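Haemagglutinin I (PDB 3A5P) probably binds carbohydrates as a small lectin, with what appears to be a minimal legume-lectin-like domain, and agglutinates red blood cells. Local coordinates at residues A[55-60]-A[65-70]; A[19-24]-A[28-33]; A[78-81]-A[85-88]. One frame throughout, in Å; residues are numbered along the deposited sequence.

Contact 1: residues A[55-60]-A[65-70]; sequences YITVHN and AFQLGY
Strands 55-60 and 65-70 run antiparallel, their axes 4.5 Å apart at the closest, with Ile56 and Val58 facing Leu68 and Phe66 as hydrogen-bonded pairs and Tyr55 and Thr57 facing Gly69 and Gln67 as non-hydrogen-bonded ones. Ile56 and Leu68 exchange bonds both ways, the one from Leu68 N to Ile56 O being 2.7 Å long and almost straight at 177°. On their face of the sheet the apolar side chains meet: Val58 CG2 lies 3.9 Å from Leu68 CD1 and also reaches CE1 of Phe66, whose ring lies alongside the valine. The side chains of Ile56 and Tyr70 cross at about a right angle, CG1 of the isoleucine 3.7 Å from CE2 of the tyrosine. Hydrocarbon suits this face, since Val58, Phe66 and Leu68 pack on Ile88 of strand 85-89, in the other sheet of this legume-lectin-like sandwich. The two strands form a hairpin, and its turn end carries a classic beta bulge: Ala65 and Phe66 both face Val58, whose O accepts 2.8 Å from Ala65 N and only weakly from Phe66 N. The face with Tyr55 and Thr57 is more polar. Gln67 stretches out with CG opposite its backbone N (chi1 -171°), which brings its amide beside the Tyr55 ring, the planes 29° apart and NE2 3.5 Å from CD1. The same NE2 donates to Thr57 OG1 at 3.1 Å, the acceptor lying somewhat out of the amide plane. Pro47 O takes another NE2 bond, while Thr49 N and Val50 N donate to OE1, so the buried amide is gripped at both ends; Thr57 OG1 in turn bonds to Ile45 O. At the far end a water donates to Tyr55 O at 2.7 Å and accepts from Tyr70 OH, which also bonds to Val2 N.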
# COMPACT_ATOMS: atom_id res chain seq x y z
N TYR A 55 9.72 -14.60 -11.42
CA TYR A 55 10.13 -13.33 -10.85
C TYR A 55 9.04 -12.68 -9.99
O TYR A 55 7.85 -13.00 -10.11
CB TYR A 55 10.62 -12.36 -11.95
CG TYR A 55 9.49 -11.82 -12.80
CD1 TYR A 55 8.82 -10.65 -12.44
CD2 TYR A 55 9.05 -12.51 -13.95
CE1 TYR A 55 7.75 -10.16 -13.19
CE2 TYR A 55 7.99 -12.01 -14.73
CZ TYR A 55 7.35 -10.84 -14.34
OH TYR A 55 6.30 -10.32 -15.08
N ILE A 56 9.50 -11.78 -9.12
CA ILE A 56 8.65 -10.92 -8.31
C ILE A 56 9.27 -9.52 -8.38
O ILE A 56 10.45 -9.33 -8.02
CB ILE A 56 8.59 -11.36 -6.83
CG1 ILE A 56 8.23 -12.85 -6.70
CG2 ILE A 56 7.55 -10.47 -6.05
CD1 ILE A 56 8.50 -13.45 -5.28
N THR A 57 8.49 -8.55 -8.85
CA THR A 57 8.92 -7.15 -8.93
C THR A 57 8.51 -6.41 -7.65
O THR A 57 7.44 -6.64 -7.11
CB THR A 57 8.32 -6.47 -10.14
OG1 THR A 57 8.79 -7.16 -11.30
CG2 THR A 57 8.73 -5.01 -10.19
N VAL A 58 9.42 -5.58 -7.17
CA VAL A 58 9.21 -4.86 -5.92
C VAL A 58 9.16 -3.36 -6.21
O VAL A 58 10.08 -2.81 -6.85
CB VAL A 58 10.31 -5.20 -4.89
CG1 VAL A 58 10.10 -4.43 -3.56
CG2 VAL A 58 10.32 -6.70 -4.63
N HIS A 59 8.07 -2.73 -5.76
CA HIS A 59 7.97 -1.27 -5.79
C HIS A 59 8.06 -0.69 -4.38
O HIS A 59 7.37 -1.15 -3.45
CB HIS A 59 6.68 -0.82 -6.49
CG HIS A 59 6.75 -0.94 -7.97
ND1 HIS A 59 6.53 -2.12 -8.64
CD2 HIS A 59 7.03 -0.02 -8.93
CE1 HIS A 59 6.67 -1.93 -9.94
NE2 HIS A 59 6.97 -0.66 -10.14
N ASN A 60 8.92 0.29 -4.21
CA ASN A 60 9.03 1.01 -2.94
C ASN A 60 8.21 2.30 -3.09
O ASN A 60 8.65 3.28 -3.70
CB ASN A 60 10.50 1.28 -2.62
CG ASN A 60 10.72 1.79 -1.20
OD1 ASN A 60 9.78 1.91 -0.40
ND2 ASN A 60 11.97 2.12 -0.89
N ALA A 65 11.88 -0.71 -7.22
CA ALA A 65 13.07 -0.90 -6.38
C ALA A 65 14.04 -1.91 -7.03
O ALA A 65 15.21 -1.59 -7.28
CB ALA A 65 12.66 -1.35 -4.98
N PHE A 66 13.53 -3.11 -7.31
CA PHE A 66 14.31 -4.19 -7.94
C PHE A 66 13.41 -5.36 -8.25
O PHE A 66 12.23 -5.35 -7.88
CB PHE A 66 15.49 -4.67 -7.05
CG PHE A 66 15.18 -4.73 -5.56
CD1 PHE A 66 14.38 -5.76 -5.03
CD2 PHE A 66 15.67 -3.74 -4.70
CE1 PHE A 66 14.09 -5.80 -3.65
CE2 PHE A 66 15.37 -3.78 -3.32
CZ PHE A 66 14.59 -4.82 -2.80
N GLN A 67 13.97 -6.38 -8.90
CA GLN A 67 13.22 -7.59 -9.18
C GLN A 67 13.95 -8.77 -8.57
O GLN A 67 15.19 -8.82 -8.60
CB GLN A 67 13.08 -7.77 -10.68
CG GLN A 67 12.12 -8.88 -11.09
CD GLN A 67 11.95 -8.93 -12.61
OE1 GLN A 67 12.66 -9.67 -13.30
NE2 GLN A 67 11.05 -8.09 -13.14
N LEU A 68 13.16 -9.70 -8.03
CA LEU A 68 13.64 -10.93 -7.42
C LEU A 68 13.32 -12.11 -8.34
O LEU A 68 12.32 -12.08 -9.05
CB LEU A 68 12.90 -11.17 -6.11
CG LEU A 68 12.65 -9.98 -5.16
CD1 LEU A 68 11.55 -10.32 -4.16
CD2 LEU A 68 13.94 -9.65 -4.44
N GLY A 69 14.15 -13.14 -8.28
CA GLY A 69 13.91 -14.37 -9.04
C GLY A 69 13.70 -15.56 -8.12
O GLY A 69 14.17 -15.58 -6.96
N TYR A 70 13.00 -16.56 -8.64
CA TYR A 70 12.80 -17.80 -7.90
C TYR A 70 12.55 -19.00 -8.81
O TYR A 70 12.17 -18.87 -9.98
CB TYR A 70 11.67 -17.64 -6.84
CG TYR A 70 10.26 -17.54 -7.41
CD1 TYR A 70 9.48 -18.69 -7.59
CD2 TYR A 70 9.70 -16.30 -7.77
CE1 TYR A 70 8.19 -18.62 -8.11
CE2 TYR A 70 8.39 -16.22 -8.30
CZ TYR A 70 7.65 -17.39 -8.46
OH TYR A 70 6.38 -17.34 -8.99
O HOH W 1 6.05 -14.98 -10.42

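Contact 2: residues A[19-24]-A[28-33]; sequences LYPSGN and VPRYVT
A beta hairpin at the edge of the five-stranded sheet joins Tyr20 to Tyr31 as a hydrogen-bonded pair, closing toward a long, irregular connection. Tyr20 N gives a nearly straight bond to Tyr31 O (2.9 Å, 172°), and Tyr31 N returns one to Tyr20 O. That carbonyl oxygen also lies in the plane of the Tyr31 ring at its edge, 3.4 Å from CD2. Beyond this pair the strand pairing ends at Pro21, where a cis peptide bond turns the chain. Arg30 takes over there. Bent at chi2 and chi3 (57° and 65°), its chain passes Leu19 CD1 and the Pro21 ring before folding back, where NE donates 2.7 Å to Val28 O, which lies in the guanidinium plane although NE approaches from above the plane of the Val28 carbonyl. NH1 makes a weak bond to Asn24 O, and a water shared with Pro21 O and Asn24 N accepts from it too. A long side chain with several donors is thus suited to tie together backbone carbonyls that the sheet no longer pairs; Trp3 adds a cation-pi contact and accepts from NH2 through its O. On the Leu19 face, CD1 meets Val32 CG2 at 3.8 Å, aliphatic groups fit for the interior beside Val5. Across the sheet, the Tyr20 ring presents CE2 at its edge to Thr33 OG1 (3.4 Å), a hydroxyl bonded to Ala18 O, and stacks on Tyr20 of the second subunit.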
# COMPACT_ATOMS: atom_id res chain seq x y z
N LEU A 19 1.31 -7.59 6.39
CA LEU A 19 1.15 -7.96 4.98
C LEU A 19 -0.35 -8.06 4.64
O LEU A 19 -1.12 -8.66 5.39
CB LEU A 19 1.81 -9.31 4.74
CG LEU A 19 1.64 -10.00 3.37
CD1 LEU A 19 2.42 -9.27 2.28
CD2 LEU A 19 2.08 -11.47 3.48
N TYR A 20 -0.73 -7.47 3.50
CA TYR A 20 -2.09 -7.59 2.92
C TYR A 20 -2.02 -7.89 1.41
O TYR A 20 -1.28 -7.23 0.67
CB TYR A 20 -2.88 -6.30 3.10
CG TYR A 20 -3.01 -5.87 4.55
CD1 TYR A 20 -3.84 -6.57 5.42
CD2 TYR A 20 -2.26 -4.82 5.05
CE1 TYR A 20 -3.94 -6.23 6.77
CE2 TYR A 20 -2.37 -4.44 6.41
CZ TYR A 20 -3.21 -5.14 7.25
OH TYR A 20 -3.31 -4.82 8.59
N PRO A 21 -2.79 -8.89 0.94
CA PRO A 21 -3.46 -9.93 1.73
C PRO A 21 -2.39 -10.94 2.18
O PRO A 21 -1.40 -11.18 1.44
CB PRO A 21 -4.44 -10.55 0.72
CG PRO A 21 -3.75 -10.40 -0.60
CD PRO A 21 -3.04 -9.05 -0.50
N SER A 22 -2.56 -11.49 3.39
CA SER A 22 -1.58 -12.44 3.96
C SER A 22 -1.98 -13.88 3.73
O SER A 22 -3.15 -14.17 3.45
CB SER A 22 -1.36 -12.22 5.48
OG SER A 22 -2.59 -12.23 6.22
N GLY A 23 -1.02 -14.79 3.88
CA GLY A 23 -1.30 -16.24 3.87
C GLY A 23 -1.37 -16.94 2.53
O GLY A 23 -1.62 -18.15 2.48
N ASN A 24 -1.12 -16.22 1.43
CA ASN A 24 -1.28 -16.82 0.09
C ASN A 24 0.02 -17.06 -0.65
O ASN A 24 0.99 -16.31 -0.49
CB ASN A 24 -2.17 -15.91 -0.77
CG ASN A 24 -2.90 -16.65 -1.90
OD1 ASN A 24 -2.64 -17.82 -2.20
ND2 ASN A 24 -3.83 -15.93 -2.54
N VAL A 28 -1.00 -12.78 -7.41
CA VAL A 28 -1.64 -11.46 -7.16
C VAL A 28 -0.67 -10.53 -6.42
O VAL A 28 0.26 -11.02 -5.74
CB VAL A 28 -2.99 -11.57 -6.38
CG1 VAL A 28 -4.01 -12.47 -7.13
CG2 VAL A 28 -2.78 -12.09 -4.95
N PRO A 29 -0.85 -9.20 -6.57
CA PRO A 29 -0.01 -8.30 -5.78
C PRO A 29 -0.14 -8.49 -4.26
O PRO A 29 -1.22 -8.85 -3.76
CB PRO A 29 -0.52 -6.91 -6.18
CG PRO A 29 -1.04 -7.12 -7.63
CD PRO A 29 -1.75 -8.46 -7.48
N ARG A 30 0.96 -8.28 -3.56
CA ARG A 30 1.00 -8.30 -2.11
C ARG A 30 1.63 -7.01 -1.60
O ARG A 30 2.54 -6.45 -2.24
CB ARG A 30 1.82 -9.50 -1.61
CG ARG A 30 1.01 -10.66 -1.00
CD ARG A 30 -0.05 -11.21 -1.95
NE ARG A 30 0.50 -11.85 -3.15
CZ ARG A 30 1.01 -13.09 -3.19
NH1 ARG A 30 1.12 -13.80 -2.08
NH2 ARG A 30 1.45 -13.59 -4.34
N TYR A 31 1.18 -6.54 -0.45
CA TYR A 31 1.54 -5.20 0.02
C TYR A 31 2.05 -5.34 1.43
O TYR A 31 1.33 -5.85 2.31
CB TYR A 31 0.31 -4.29 -0.03
CG TYR A 31 -0.27 -4.15 -1.43
CD1 TYR A 31 0.20 -3.17 -2.30
CD2 TYR A 31 -1.26 -5.02 -1.88
CE1 TYR A 31 -0.31 -3.04 -3.58
CE2 TYR A 31 -1.78 -4.91 -3.18
CZ TYR A 31 -1.30 -3.91 -4.02
OH TYR A 31 -1.80 -3.79 -5.30
N VAL A 32 3.31 -4.95 1.66
CA VAL A 32 3.83 -4.91 3.02
C VAL A 32 3.75 -3.48 3.51
O VAL A 32 4.34 -2.56 2.91
CB VAL A 32 5.29 -5.46 3.14
CG1 VAL A 32 5.79 -5.31 4.57
CG2 VAL A 32 5.31 -6.92 2.76
N THR A 33 3.00 -3.29 4.60
CA THR A 33 2.68 -1.97 5.10
C THR A 33 3.36 -1.72 6.44
O THR A 33 3.44 -2.63 7.26
CB THR A 33 1.15 -1.77 5.25
OG1 THR A 33 0.62 -2.76 6.17
CG2 THR A 33 0.46 -1.85 3.86
O HOH W 2 -0.01 -13.50 0.79

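Contact 3: residues A[78-81]-A[85-88]; sequences ATFT and NVSI
Val86 CG1 sits over one face of the Phe80 ring, 3.9 Å from its centroid and 18° off the ring normal, a CH-pi contact within a non-hydrogen-bonded pair of the hairpin. The other methyl, CG2, comes to 3.6 Å from Phe80 CE1. With CG placed beside its backbone N (chi1 -69°), Phe80 runs alongside the valine, both pointing the same way, and the flat ring receives a branched residue that offers two methyls at once. Ala78, small enough to fit between larger neighbours, touches both Val86 CG1 and Ile88 CG1 at 4.0 Å through its CB. Val32 and Val34 of the opposite sheet pack against Phe80. The backbones are joined by Thr79 and Ser87, bonded both ways, with Thr79 N to Ser87 O almost straight at 2.8 Å, and by Thr81 and Asn85, where the bond from Asn85 N to Thr81 O is the longer and more bent at 3.1 Å and 142°. On the outer face short polar side chains replace the hydrocarbons. Thr81 OG1 lies 3.3 Å from Asn85 CB, while the Asn85 amide bonds to His97 NE2 through OD1 and to Ala82 O through ND2. A water joins Thr79 OG1 to Ser87 O, to which it donates. Alternation along the strands thus gives this hairpin two chemistries: a hydrocarbon face for the interior of the sandwich and a hydroxyl- and amide-bearing face that can meet water.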
# COMPACT_ATOMS: atom_id res chain seq x y z
N ALA A 78 10.96 -10.57 3.65
CA ALA A 78 11.39 -9.20 3.95
C ALA A 78 11.72 -9.11 5.42
O ALA A 78 10.84 -9.32 6.27
CB ALA A 78 10.30 -8.19 3.57
N THR A 79 12.99 -8.79 5.72
CA THR A 79 13.46 -8.67 7.10
C THR A 79 13.66 -7.20 7.45
O THR A 79 14.43 -6.49 6.79
CB THR A 79 14.77 -9.49 7.37
OG1 THR A 79 14.56 -10.86 7.01
CG2 THR A 79 15.19 -9.41 8.87
N PHE A 80 12.98 -6.78 8.51
CA PHE A 80 12.98 -5.39 8.94
C PHE A 80 13.94 -5.15 10.09
O PHE A 80 13.95 -5.89 11.04
CB PHE A 80 11.56 -4.98 9.32
CG PHE A 80 10.66 -4.90 8.12
CD1 PHE A 80 10.41 -3.67 7.51
CD2 PHE A 80 10.13 -6.06 7.57
CE1 PHE A 80 9.58 -3.60 6.38
CE2 PHE A 80 9.31 -6.01 6.41
CZ PHE A 80 9.05 -4.78 5.83
N THR A 81 14.76 -4.11 9.97
CA THR A 81 15.58 -3.67 11.12
C THR A 81 15.38 -2.17 11.32
O THR A 81 14.91 -1.46 10.40
CB THR A 81 17.06 -4.04 10.94
OG1 THR A 81 17.47 -3.72 9.60
CG2 THR A 81 17.27 -5.55 11.23
N ASN A 85 15.16 -0.09 7.59
CA ASN A 85 15.94 -0.96 6.74
C ASN A 85 15.19 -2.24 6.44
O ASN A 85 14.67 -2.88 7.34
CB ASN A 85 17.30 -1.29 7.38
CG ASN A 85 18.22 -0.12 7.36
OD1 ASN A 85 18.73 0.26 6.31
ND2 ASN A 85 18.42 0.50 8.53
N VAL A 86 15.18 -2.62 5.17
CA VAL A 86 14.49 -3.82 4.74
C VAL A 86 15.42 -4.62 3.84
O VAL A 86 15.95 -4.07 2.87
CB VAL A 86 13.18 -3.51 3.95
CG1 VAL A 86 12.30 -4.79 3.87
CG2 VAL A 86 12.41 -2.36 4.60
N SER A 87 15.63 -5.88 4.18
CA SER A 87 16.36 -6.81 3.32
C SER A 87 15.37 -7.82 2.77
O SER A 87 14.67 -8.46 3.54
CB SER A 87 17.45 -7.52 4.12
OG SER A 87 18.13 -8.46 3.32
N ILE A 88 15.32 -7.95 1.43
CA ILE A 88 14.38 -8.86 0.77
C ILE A 88 15.12 -9.93 -0.02
O ILE A 88 15.99 -9.62 -0.82
CB ILE A 88 13.40 -8.10 -0.15
CG1 ILE A 88 12.71 -6.97 0.63
CG2 ILE A 88 12.37 -9.07 -0.73
CD1 ILE A 88 11.92 -5.98 -0.22
O HOH W 3 15.00 -11.52 4.42

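All three contacts are antiparallel hairpins. Contacts 1 and 2 lie in the five-stranded sheet, at the two ends of its strand order, while contact 3 belongs to the four-stranded one. Contact 1 is the most buried, and its apolar face meets contact 3 where Leu68, Phe66 and Val58 pack on Ile88. Contact 2 reaches the same interior through Val32, whose CG1 touches Phe80 CZ of contact 3 at 3.5 Å. The polar chemistry differs: a buried glutamine amide in contact 1, a buried, folded arginine beneath an exposed turn in contact 2, short hydroxyl and amide side chains with a water in contact 3. Contacts 1 and 2 also touch the second subunit; contact 3 does not.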